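Local coordinates for GTPase activator-like protein (Chaetomium thermophilum, PDB 5HIU) that is the TSC2 of this fungus, here represented by its helical N-terminal part, and as a whole protein probably acts as a GTPase activator, at residues V354-F366 and W382-K395. Residues are numbered along the deposited sequence; the frame is centred on the assembly and turned at random.
Sequences VATEILRLINSLF and WEPIFDVAAQCATK
Ala355 sets its CB against Lys395 CB at 3.7 Å. A turn later Ile358 turns CG2, anti to the backbone N, to Cys392 SG and Val388 CG1; the isoleucine and valine side chains meet at about a right angle. Leu359 reaches over from the flank of its helix, CD2 lying 3.4 Å from Cys392 CB and 3.6 Å from Ala389 O. Segments 354-366 and 383-391 run roughly antiparallel, 148° between their directions, as a hairpin joined by a link whose modelled part has neither helix nor strand, in the all-helical N-terminal part of TSC2. Ile362 divides its branches: CG2 meets Ile385 CG2 at 3.8 Å as the two side chains slide past each other in opposite directions, whereas CD1 touches Val388 CG1 at 4.1 Å. Ile385 also packs on helix 336-348. Phe366 ends the helix in an aromatic cluster. Its edge meets one face of the Trp382 six-membered ring, T-shaped with planes at 86°, CE1 offset toward the rim and 3.6 Å from Trp382 CE3. The Phe386 ring, near parallel to that of Phe366 but slid aside, brings CE1 within 3.9 Å of Phe366 CZ and stacks in turn with Phe454; Trp382 NE1 is hydrogen-bonded to Leu377 O.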
loop_
_atom_site.group_PDB
_atom_site.type_symbol
_atom_site.label_atom_id
_atom_site.label_comp_id
_atom_site.label_asym_id
_atom_site.label_seq_id
_atom_site.Cartn_x
_atom_site.Cartn_y
_atom_site.Cartn_z
ATOM N N VAL A 354 -10.159 -4.543 22.734
ATOM C CA VAL A 354 -8.684 -4.450 22.907
ATOM C C VAL A 354 -8.160 -5.457 23.928
ATOM O O VAL A 354 -7.246 -6.238 23.651
ATOM C CB VAL A 354 -8.233 -3.055 23.378
ATOM C CG1 VAL A 354 -6.785 -3.070 23.872
ATOM C CG2 VAL A 354 -8.411 -2.044 22.263
ATOM N N ALA A 355 -8.717 -5.414 25.124
ATOM C CA ALA A 355 -8.475 -6.462 26.071
ATOM C C ALA A 355 -8.651 -7.800 25.365
ATOM O O ALA A 355 -7.838 -8.693 25.547
ATOM C CB ALA A 355 -9.439 -6.345 27.248
ATOM N N THR A 356 -9.701 -7.938 24.553
ATOM C CA THR A 356 -9.915 -9.179 23.795
ATOM C C THR A 356 -8.705 -9.531 22.904
ATOM O O THR A 356 -8.352 -10.710 22.792
ATOM C CB THR A 356 -11.205 -9.130 22.939
ATOM O OG1 THR A 356 -12.315 -8.753 23.761
ATOM C CG2 THR A 356 -11.513 -10.487 22.302
ATOM N N GLU A 357 -8.076 -8.520 22.286
ATOM C CA GLU A 357 -6.904 -8.733 21.405
ATOM C C GLU A 357 -5.651 -9.105 22.192
ATOM O O GLU A 357 -5.038 -10.145 21.919
ATOM C CB GLU A 357 -6.629 -7.515 20.505
ATOM C CG GLU A 357 -7.676 -7.310 19.426
ATOM C CD GLU A 357 -7.893 -8.563 18.575
ATOM O OE1 GLU A 357 -7.059 -8.845 17.657
ATOM O OE2 GLU A 357 -8.904 -9.267 18.819
ATOM N N ILE A 358 -5.285 -8.274 23.168
ATOM C CA ILE A 358 -4.212 -8.624 24.108
ATOM C C ILE A 358 -4.281 -10.113 24.437
ATOM O O ILE A 358 -3.293 -10.826 24.318
ATOM C CB ILE A 358 -4.306 -7.854 25.440
ATOM C CG1 ILE A 358 -4.138 -6.338 25.237
ATOM C CG2 ILE A 358 -3.241 -8.366 26.405
ATOM C CD1 ILE A 358 -2.711 -5.869 25.022
ATOM N N LEU A 359 -5.463 -10.558 24.843
ATOM C CA LEU A 359 -5.705 -11.949 25.157
ATOM C C LEU A 359 -5.505 -12.836 23.941
ATOM O O LEU A 359 -4.854 -13.874 24.033
ATOM C CB LEU A 359 -7.128 -12.164 25.698
ATOM C CG LEU A 359 -7.488 -11.714 27.125
ATOM C CD1 LEU A 359 -8.878 -12.215 27.524
ATOM C CD2 LEU A 359 -6.453 -12.193 28.134
ATOM N N ARG A 360 -6.079 -12.454 22.808
ATOM C CA ARG A 360 -6.040 -13.322 21.618
ATOM C C ARG A 360 -4.600 -13.611 21.214
ATOM O O ARG A 360 -4.270 -14.724 20.821
ATOM C CB ARG A 360 -6.879 -12.748 20.451
ATOM C CG ARG A 360 -6.573 -13.372 19.081
ATOM C CD ARG A 360 -7.765 -13.641 18.172
ATOM N NE ARG A 360 -8.607 -12.454 17.989
ATOM C CZ ARG A 360 -9.930 -12.419 18.178
ATOM N NH1 ARG A 360 -10.614 -13.515 18.521
ATOM N NH2 ARG A 360 -10.588 -11.277 18.003
ATOM N N LEU A 361 -3.749 -12.608 21.347
ATOM C CA LEU A 361 -2.314 -12.766 21.123
ATOM C C LEU A 361 -1.767 -13.808 22.089
ATOM O O LEU A 361 -1.247 -14.848 21.673
ATOM C CB LEU A 361 -1.594 -11.420 21.324
ATOM C CG LEU A 361 -0.150 -11.325 20.841
ATOM C CD1 LEU A 361 0.180 -9.893 20.481
ATOM C CD2 LEU A 361 0.863 -11.866 21.844
ATOM N N ILE A 362 -1.950 -13.547 23.379
ATOM C CA ILE A 362 -1.471 -14.442 24.423
ATOM C C ILE A 362 -2.026 -15.842 24.179
ATOM O O ILE A 362 -1.304 -16.822 24.281
ATOM C CB ILE A 362 -1.816 -13.925 25.838
ATOM C CG1 ILE A 362 -1.106 -12.582 26.109
ATOM C CG2 ILE A 362 -1.387 -14.931 26.902
ATOM C CD1 ILE A 362 -1.544 -11.904 27.398
ATOM N N ASN A 363 -3.280 -15.945 23.784
ATOM C CA ASN A 363 -3.830 -17.259 23.488
ATOM C C ASN A 363 -3.163 -17.951 22.316
ATOM O O ASN A 363 -3.123 -19.167 22.271
ATOM C CB ASN A 363 -5.318 -17.171 23.236
ATOM C CG ASN A 363 -6.113 -17.337 24.495
ATOM O OD1 ASN A 363 -5.920 -18.307 25.220
ATOM N ND2 ASN A 363 -7.010 -16.399 24.772
ATOM N N SER A 364 -2.645 -17.184 21.369
ATOM C CA SER A 364 -1.952 -17.778 20.240
ATOM C C SER A 364 -0.525 -18.183 20.604
ATOM O O SER A 364 0.090 -18.987 19.896
ATOM C CB SER A 364 -1.912 -16.816 19.062
ATOM O OG SER A 364 -1.144 -15.687 19.413
ATOM N N LEU A 365 0.008 -17.599 21.675
ATOM C CA LEU A 365 1.297 -18.027 22.231
ATOM C C LEU A 365 1.244 -19.384 22.947
ATOM O O LEU A 365 2.166 -20.176 22.828
ATOM C CB LEU A 365 1.824 -16.988 23.200
ATOM C CG LEU A 365 2.313 -15.704 22.573
ATOM C CD1 LEU A 365 2.820 -14.814 23.690
ATOM C CD2 LEU A 365 3.406 -15.935 21.536
ATOM N N PHE A 366 0.185 -19.645 23.702
ATOM C CA PHE A 366 0.093 -20.884 24.444
ATOM C C PHE A 366 -0.419 -22.029 23.586
ATOM O O PHE A 366 -0.210 -23.196 23.925
ATOM C CB PHE A 366 -0.781 -20.707 25.681
ATOM C CG PHE A 366 -0.109 -19.952 26.785
ATOM C CD1 PHE A 366 0.688 -20.612 27.705
ATOM C CD2 PHE A 366 -0.272 -18.586 26.906
ATOM C CE1 PHE A 366 1.319 -19.916 28.722
ATOM C CE2 PHE A 366 0.350 -17.886 27.919
ATOM C CZ PHE A 366 1.149 -18.549 28.831
ATOM N N TRP A 382 6.493 -17.400 33.390
ATOM C CA TRP A 382 5.179 -17.088 32.822
ATOM C C TRP A 382 4.328 -16.152 33.683
ATOM O O TRP A 382 3.254 -15.726 33.240
ATOM C CB TRP A 382 4.399 -18.382 32.511
ATOM C CG TRP A 382 4.969 -19.192 31.369
ATOM C CD1 TRP A 382 6.000 -18.834 30.547
ATOM C CD2 TRP A 382 4.502 -20.468 30.891
ATOM N NE1 TRP A 382 6.221 -19.815 29.613
ATOM C CE2 TRP A 382 5.318 -20.830 29.802
ATOM C CE3 TRP A 382 3.487 -21.341 31.287
ATOM C CZ2 TRP A 382 5.156 -22.024 29.104
ATOM C CZ3 TRP A 382 3.332 -22.538 30.591
ATOM C CH2 TRP A 382 4.170 -22.863 29.508
ATOM N N GLU A 383 4.796 -15.830 34.894
ATOM C CA GLU A 383 4.089 -14.876 35.760
ATOM C C GLU A 383 3.901 -13.545 35.052
ATOM O O GLU A 383 2.775 -13.044 34.968
ATOM C CB GLU A 383 4.819 -14.647 37.095
ATOM C CG GLU A 383 4.196 -13.546 37.955
ATOM C CD GLU A 383 4.503 -13.697 39.443
ATOM O OE1 GLU A 383 3.594 -14.090 40.215
ATOM O OE2 GLU A 383 5.656 -13.426 39.846
ATOM N N PRO A 384 4.994 -12.973 34.520
ATOM C CA PRO A 384 4.803 -11.669 33.901
ATOM C C PRO A 384 3.627 -11.692 32.930
ATOM O O PRO A 384 2.727 -10.852 33.052
ATOM C CB PRO A 384 6.137 -11.413 33.182
ATOM C CG PRO A 384 7.130 -12.315 33.855
ATOM C CD PRO A 384 6.343 -13.519 34.266
ATOM N N ILE A 385 3.609 -12.678 32.022
ATOM C CA ILE A 385 2.547 -12.786 31.006
ATOM C C ILE A 385 1.217 -13.076 31.639
ATOM O O ILE A 385 0.207 -12.508 31.241
ATOM C CB ILE A 385 2.825 -13.874 29.947
ATOM C CG1 ILE A 385 4.011 -13.454 29.102
ATOM C CG2 ILE A 385 1.638 -14.040 28.994
ATOM C CD1 ILE A 385 4.503 -14.505 28.138
ATOM N N PHE A 386 1.211 -13.961 32.625
ATOM C CA PHE A 386 -0.026 -14.280 33.326
ATOM C C PHE A 386 -0.610 -13.059 34.043
ATOM O O PHE A 386 -1.827 -12.973 34.223
ATOM C CB PHE A 386 0.188 -15.424 34.320
ATOM C CG PHE A 386 0.175 -16.792 33.695
ATOM C CD1 PHE A 386 -0.812 -17.151 32.780
ATOM C CD2 PHE A 386 1.127 -17.740 34.051
ATOM C CE1 PHE A 386 -0.830 -18.415 32.217
ATOM C CE2 PHE A 386 1.114 -19.003 33.489
ATOM C CZ PHE A 386 0.134 -19.346 32.573
ATOM N N ASP A 387 0.250 -12.122 34.445
ATOM C CA ASP A 387 -0.210 -10.921 35.145
ATOM C C ASP A 387 -0.922 -9.991 34.170
ATOM O O ASP A 387 -1.966 -9.427 34.511
ATOM C CB ASP A 387 0.945 -10.203 35.865
ATOM N N VAL A 388 -0.373 -9.857 32.956
ATOM C CA VAL A 388 -1.062 -9.137 31.878
ATOM C C VAL A 388 -2.396 -9.810 31.587
ATOM O O VAL A 388 -3.444 -9.159 31.557
ATOM C CB VAL A 388 -0.263 -9.094 30.563
ATOM C CG1 VAL A 388 -1.091 -8.417 29.476
ATOM C CG2 VAL A 388 1.060 -8.357 30.731
ATOM N N ALA A 389 -2.352 -11.118 31.376
ATOM C CA ALA A 389 -3.550 -11.855 31.030
ATOM C C ALA A 389 -4.674 -11.528 31.974
ATOM O O ALA A 389 -5.803 -11.340 31.537
ATOM C CB ALA A 389 -3.285 -13.347 31.041
ATOM N N ALA A 390 -4.353 -11.451 33.267
ATOM C CA ALA A 390 -5.350 -11.221 34.316
ATOM C C ALA A 390 -5.921 -9.819 34.232
ATOM O O ALA A 390 -7.131 -9.624 34.350
ATOM C CB ALA A 390 -4.737 -11.455 35.690
ATOM N N GLN A 391 -5.048 -8.846 34.009
ATOM C CA GLN A 391 -5.481 -7.473 33.787
ATOM C C GLN A 391 -6.554 -7.374 32.691
ATOM O O GLN A 391 -7.465 -6.563 32.808
ATOM C CB GLN A 391 -4.283 -6.593 33.440
ATOM C CG GLN A 391 -4.567 -5.107 33.565
ATOM C CD GLN A 391 -3.399 -4.331 34.139
ATOM O OE1 GLN A 391 -2.368 -4.904 34.485
ATOM N NE2 GLN A 391 -3.559 -3.018 34.253
ATOM N N CYS A 392 -6.463 -8.204 31.650
ATOM C CA CYS A 392 -7.513 -8.272 30.616
ATOM C C CYS A 392 -8.809 -8.905 31.123
ATOM O O CYS A 392 -9.851 -8.787 30.473
ATOM C CB CYS A 392 -7.044 -9.070 29.390
ATOM S SG CYS A 392 -5.399 -8.641 28.808
ATOM N N ALA A 393 -8.725 -9.617 32.246
ATOM C CA ALA A 393 -9.904 -10.136 32.939
ATOM C C ALA A 393 -10.626 -9.038 33.725
ATOM O O ALA A 393 -11.792 -9.202 34.091
ATOM C CB ALA A 393 -9.515 -11.289 33.858
ATOM N N THR A 394 -9.929 -7.929 33.985
ATOM C CA THR A 394 -10.557 -6.742 34.576
ATOM C C THR A 394 -11.582 -6.152 33.614
ATOM O O THR A 394 -12.549 -5.524 34.027
ATOM C CB THR A 394 -9.546 -5.622 34.907
ATOM O OG1 THR A 394 -8.919 -5.162 33.703
ATOM C CG2 THR A 394 -8.487 -6.089 35.899
ATOM N N LYS A 395 -11.359 -6.345 32.325
ATOM C CA LYS A 395 -12.309 -5.909 31.324
ATOM C C LYS A 395 -13.291 -7.026 30.957
ATOM O O LYS A 395 -13.723 -7.128 29.820
ATOM C CB LYS A 395 -11.550 -5.382 30.105
ATOM C CG LYS A 395 -10.495 -4.335 30.450
ATOM C CD LYS A 395 -11.124 -3.152 31.162
ATOM C CE LYS A 395 -10.111 -2.096 31.561
ATOM N NZ LYS A 395 -10.800 -0.966 32.254
#